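Local coordinates for protein sortase, SrtB family (Streptococcus pneumoniae PCS8235, PDB 4Y4Q) that is a class B sortase that probably acts as a transpeptidase in assembly of the type II pilus, at residues I210-S222 / N230-T242. Numbering follows the deposited sequence.
Sequences ISLSPSDRIILLS and NGRHIVVAKITDT
Lys238 reaches from strand 231-240 across to the loop that leads into strand 218-222, the two strands forming an antiparallel beta hairpin in the curled sheet of the sortase beta-barrel fold. Its CG stands anti to the backbone N (chi1 173°) and the rest of the chain is fully extended, which carries the amine to the loop. CB packs on Ile210 CD1; CG comes within 4.0 Å of Arg217 O. CD touches Ile210 CD1 and, on the same flank, comes within 3.8 Å of Ser211 O. CE then rests 3.5 Å from Asp216 CG. Lys238 NZ donates to Ser211 O at 2.9 Å; its salt bridge to Asp216 OD2 is long. That same OD2 accepts the backbone N-H of Ser213 from above the carboxylate plane, and this bond, beside the turn's own Asp216 N to Ser213 O bond, links the two ends of the type I turn Ser213-Asp216.

Beyond the lysine the strands pair regularly from Ile218-Lys238 to Ser222-Ile234; Ile219-Ala237 and Leu221-Val235 are the hydrogen-bonded pairs, each with two N-H...O bonds. Leu220 and Val236 lie side by side on the face shared with Ile218 and Ile234, where Leu220 also touches Tyr196 of helix 190-202. On the other face the side chains of Ile219 and Ile239 cross at about a right angle, with Ile219 CD1 3.7 Å from Ile239 CD1. Strand 124-129 flanks Ile218-Ser222, and strand 163-176 pairs with 231-240, so both hairpin strands sit inside the sheet. Ile239 CD1 also sits 4.0 Å above the plane of the Arg217 guanidinium, offset toward its rim near NH1, which bonds to Tyr160 OH and Phe120 O. At the same end, Ile239 N donates to Arg217 O at 2.9 Å, with an N-H...O angle of 178°.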
loop_
_atom_site.group_PDB
_atom_site.type_symbol
_atom_site.label_atom_id
_atom_site.label_comp_id
_atom_site.label_asym_id
_atom_site.label_seq_id
_atom_site.Cartn_x
_atom_site.Cartn_y
_atom_site.Cartn_z
ATOM N N ILE A 210 10.169 -12.239 6.704
ATOM C CA ILE A 210 11.088 -11.168 7.118
ATOM C C ILE A 210 10.861 -10.729 8.566
ATOM O O ILE A 210 9.894 -11.153 9.212
ATOM C CB ILE A 210 11.063 -9.930 6.181
ATOM C CG1 ILE A 210 9.777 -9.119 6.348
ATOM C CG2 ILE A 210 11.272 -10.335 4.718
ATOM C CD1 ILE A 210 9.788 -7.835 5.504
ATOM N N SER A 211 11.755 -9.882 9.069
ATOM C CA SER A 211 11.720 -9.473 10.474
ATOM C C SER A 211 10.584 -8.487 10.727
ATOM O O SER A 211 10.642 -7.338 10.278
ATOM C CB SER A 211 13.059 -8.857 10.883
ATOM O OG SER A 211 13.072 -8.534 12.262
ATOM N N LEU A 212 9.559 -8.938 11.448
ATOM C CA LEU A 212 8.344 -8.146 11.625
ATOM C C LEU A 212 7.877 -8.055 13.068
ATOM O O LEU A 212 7.650 -9.070 13.739
ATOM C CB LEU A 212 7.211 -8.700 10.765
ATOM C CG LEU A 212 7.030 -7.975 9.439
ATOM C CD1 LEU A 212 5.776 -8.472 8.737
ATOM C CD2 LEU A 212 6.967 -6.479 9.698
ATOM N N SER A 213 7.709 -6.822 13.531
ATOM C CA SER A 213 7.257 -6.571 14.893
ATOM C C SER A 213 6.334 -5.345 14.937
ATOM O O SER A 213 6.323 -4.536 14.004
ATOM C CB SER A 213 8.463 -6.384 15.824
ATOM O OG SER A 213 9.270 -5.299 15.404
ATOM N N PRO A 214 5.657 -5.152 16.055
ATOM C CA PRO A 214 4.758 -4.011 16.167
ATOM C C PRO A 214 5.606 -2.775 15.937
ATOM O O PRO A 214 5.133 -1.796 15.359
ATOM C CB PRO A 214 4.295 -4.075 17.620
ATOM C CG PRO A 214 4.366 -5.522 17.966
ATOM C CD PRO A 214 5.542 -6.066 17.206
ATOM N N SER A 215 6.849 -2.820 16.402
ATOM C CA SER A 215 7.704 -1.633 16.374
ATOM C C SER A 215 7.948 -1.099 14.944
ATOM O O SER A 215 8.225 0.089 14.752
ATOM C CB SER A 215 9.028 -1.908 17.092
ATOM O OG SER A 215 9.556 -3.173 16.727
ATOM N N ASP A 216 7.836 -1.969 13.943
ATOM C CA ASP A 216 7.972 -1.543 12.546
ATOM C C ASP A 216 6.704 -0.837 12.054
ATOM O O ASP A 216 5.729 -0.684 12.793
ATOM C CB ASP A 216 8.256 -2.737 11.626
ATOM C CG ASP A 216 9.418 -3.585 12.095
ATOM O OD1 ASP A 216 10.474 -3.020 12.453
ATOM O OD2 ASP A 216 9.266 -4.826 12.106
ATOM N N ARG A 217 6.726 -0.414 10.793
ATOM C CA ARG A 217 5.560 0.196 10.176
ATOM C C ARG A 217 5.318 -0.503 8.855
ATOM O O ARG A 217 6.267 -0.802 8.123
ATOM C CB ARG A 217 5.789 1.687 9.947
ATOM C CG ARG A 217 5.771 2.526 11.238
ATOM C CD ARG A 217 6.191 3.941 10.921
ATOM N NE ARG A 217 7.523 3.968 10.327
ATOM C CZ ARG A 217 7.903 4.790 9.349
ATOM N NH1 ARG A 217 7.044 5.672 8.837
ATOM N NH2 ARG A 217 9.149 4.729 8.887
ATOM N N ILE A 218 4.055 -0.779 8.551
ATOM C CA ILE A 218 3.727 -1.438 7.296
ATOM C C ILE A 218 2.686 -0.681 6.482
ATOM O O ILE A 218 1.991 0.223 6.983
ATOM C CB ILE A 218 3.256 -2.865 7.527
ATOM C CG1 ILE A 218 1.886 -2.874 8.198
ATOM C CG2 ILE A 218 4.272 -3.644 8.390
ATOM C CD1 ILE A 218 1.450 -4.282 8.475
ATOM N N ILE A 219 2.589 -1.054 5.215
ATOM C CA ILE A 219 1.655 -0.430 4.295
ATOM C C ILE A 219 0.865 -1.520 3.563
ATOM O O ILE A 219 1.447 -2.508 3.097
ATOM C CB ILE A 219 2.406 0.389 3.262
ATOM C CG1 ILE A 219 3.080 1.588 3.924
ATOM C CG2 ILE A 219 1.476 0.858 2.175
ATOM C CD1 ILE A 219 3.961 2.360 2.963
ATOM N N LEU A 220 -0.451 -1.346 3.471
ATOM C CA LEU A 220 -1.281 -2.242 2.674
ATOM C C LEU A 220 -1.727 -1.496 1.435
ATOM O O LEU A 220 -2.429 -0.478 1.520
ATOM C CB LEU A 220 -2.512 -2.731 3.442
ATOM C CG LEU A 220 -2.333 -3.782 4.545
ATOM C CD1 LEU A 220 -1.683 -3.170 5.772
ATOM C CD2 LEU A 220 -3.664 -4.385 4.926
ATOM N N LEU A 221 -1.315 -1.988 0.278
ATOM C CA LEU A 221 -1.736 -1.353 -0.964
ATOM C C LEU A 221 -2.827 -2.218 -1.571
ATOM O O LEU A 221 -2.597 -3.385 -1.906
ATOM C CB LEU A 221 -0.554 -1.196 -1.927
ATOM C CG LEU A 221 -0.878 -0.835 -3.385
ATOM C CD1 LEU A 221 -1.650 0.460 -3.483
ATOM C CD2 LEU A 221 0.407 -0.751 -4.210
ATOM N N SER A 222 -4.008 -1.635 -1.733
ATOM C CA SER A 222 -5.201 -2.408 -2.064
ATOM C C SER A 222 -5.847 -1.916 -3.351
ATOM O O SER A 222 -6.006 -0.709 -3.548
ATOM C CB SER A 222 -6.205 -2.276 -0.900
ATOM O OG SER A 222 -7.500 -2.758 -1.245
ATOM N N ASN A 230 -16.770 -7.586 -5.447
ATOM C CA ASN A 230 -16.318 -7.114 -4.189
ATOM C C ASN A 230 -14.977 -7.674 -3.757
ATOM O O ASN A 230 -14.561 -7.457 -2.658
ATOM C CB ASN A 230 -17.380 -7.321 -3.142
ATOM C CG ASN A 230 -17.611 -6.084 -2.349
ATOM O OD1 ASN A 230 -17.588 -6.111 -1.142
ATOM N ND2 ASN A 230 -17.771 -4.981 -3.030
ATOM N N GLY A 231 -14.291 -8.359 -4.654
ATOM C CA GLY A 231 -12.943 -8.821 -4.411
ATOM C C GLY A 231 -11.900 -7.731 -4.512
ATOM O O GLY A 231 -12.032 -6.827 -5.302
ATOM N N ARG A 232 -10.862 -7.835 -3.701
ATOM C CA ARG A 232 -9.740 -6.913 -3.740
ATOM C C ARG A 232 -8.375 -7.619 -3.722
ATOM O O ARG A 232 -8.241 -8.690 -3.193
ATOM C CB ARG A 232 -9.798 -5.949 -2.561
ATOM C CG ARG A 232 -11.018 -5.077 -2.475
ATOM C CD ARG A 232 -11.099 -4.038 -3.557
ATOM N NE ARG A 232 -12.216 -3.126 -3.378
ATOM C CZ ARG A 232 -13.436 -3.298 -3.863
ATOM N NH1 ARG A 232 -13.744 -4.369 -4.553
ATOM N NH2 ARG A 232 -14.353 -2.389 -3.650
ATOM N N HIS A 233 -7.366 -6.961 -4.276
ATOM C CA HIS A 233 -5.993 -7.467 -4.247
ATOM C C HIS A 233 -5.176 -6.583 -3.316
ATOM O O HIS A 233 -5.306 -5.357 -3.374
ATOM C CB HIS A 233 -5.357 -7.343 -5.632
ATOM C CG HIS A 233 -5.818 -8.362 -6.622
ATOM N ND1 HIS A 233 -5.706 -9.720 -6.405
ATOM C CD2 HIS A 233 -6.345 -8.220 -7.860
ATOM C CE1 HIS A 233 -6.157 -10.370 -7.462
ATOM N NE2 HIS A 233 -6.550 -9.484 -8.358
ATOM N N ILE A 234 -4.323 -7.179 -2.478
ATOM C CA ILE A 234 -3.467 -6.394 -1.595
ATOM C C ILE A 234 -2.017 -6.873 -1.622
ATOM O O ILE A 234 -1.764 -8.085 -1.561
ATOM C CB ILE A 234 -3.982 -6.450 -0.139
ATOM C CG1 ILE A 234 -5.396 -5.863 -0.028
ATOM C CG2 ILE A 234 -3.022 -5.731 0.821
ATOM C CD1 ILE A 234 -6.034 -6.099 1.326
ATOM N N VAL A 235 -1.062 -5.945 -1.745
ATOM C CA VAL A 235 0.328 -6.273 -1.414
ATOM C C VAL A 235 0.699 -5.540 -0.140
ATOM O O VAL A 235 0.267 -4.410 0.077
ATOM C CB VAL A 235 1.382 -5.984 -2.543
ATOM C CG1 VAL A 235 1.142 -6.859 -3.735
ATOM C CG2 VAL A 235 1.396 -4.534 -2.941
ATOM N N VAL A 236 1.470 -6.193 0.722
ATOM C CA VAL A 236 1.856 -5.570 1.986
ATOM C C VAL A 236 3.369 -5.411 2.061
ATOM O O VAL A 236 4.122 -6.339 1.752
ATOM C CB VAL A 236 1.376 -6.383 3.198
ATOM C CG1 VAL A 236 1.403 -5.513 4.444
ATOM C CG2 VAL A 236 -0.038 -6.891 2.967
ATOM N N ALA A 237 3.806 -4.237 2.486
ATOM C CA ALA A 237 5.227 -3.923 2.529
ATOM C C ALA A 237 5.623 -3.359 3.885
ATOM O O ALA A 237 4.838 -2.624 4.519
ATOM C CB ALA A 237 5.555 -2.925 1.458
ATOM N N LYS A 238 6.842 -3.686 4.313
ATOM C CA LYS A 238 7.439 -3.056 5.487
ATOM C C LYS A 238 8.168 -1.794 5.060
ATOM O O LYS A 238 8.846 -1.778 4.023
ATOM C CB LYS A 238 8.445 -3.998 6.125
ATOM C CG LYS A 238 9.260 -3.374 7.257
ATOM C CD LYS A 238 10.212 -4.411 7.851
ATOM C CE LYS A 238 11.067 -3.820 8.974
ATOM N NZ LYS A 238 11.957 -4.851 9.603
ATOM N N ILE A 239 8.057 -0.736 5.855
ATOM C CA ILE A 239 8.864 0.452 5.598
ATOM C C ILE A 239 10.242 0.277 6.244
ATOM O O ILE A 239 10.346 -0.090 7.420
ATOM C CB ILE A 239 8.174 1.715 6.106
ATOM C CG1 ILE A 239 6.756 1.791 5.531
ATOM C CG2 ILE A 239 8.979 2.954 5.728
ATOM C CD1 ILE A 239 5.981 3.035 5.959
ATOM N N THR A 240 11.297 0.522 5.467
ATOM C CA THR A 240 12.662 0.261 5.908
ATOM C C THR A 240 13.544 1.490 5.739
ATOM O O THR A 240 13.173 2.442 5.052
ATOM C CB THR A 240 13.307 -0.887 5.085
ATOM O OG1 THR A 240 13.504 -0.462 3.730
ATOM C CG2 THR A 240 12.438 -2.130 5.086
ATOM N N ASP A 241 14.725 1.462 6.345
ATOM C CA ASP A 241 15.699 2.525 6.137
ATOM C C ASP A 241 16.551 2.182 4.921
ATOM O O ASP A 241 16.986 1.039 4.773
ATOM C CB ASP A 241 16.586 2.694 7.371
ATOM C CG ASP A 241 15.793 2.655 8.668
ATOM O OD1 ASP A 241 15.245 3.704 9.068
ATOM O OD2 ASP A 241 15.717 1.571 9.287
ATOM N N THR A 242 16.775 3.169 4.055
ATOM C CA THR A 242 17.577 2.989 2.838
ATOM C C THR A 242 17.078 1.834 1.967
ATOM O O THR A 242 16.770 2.020 0.789
ATOM C CB THR A 242 19.100 2.810 3.138
ATOM O OG1 THR A 242 19.341 1.530 3.736
ATOM C CG2 THR A 242 19.608 3.911 4.063
HETATM O O HOH W 1 9.317 -0.119 9.734
#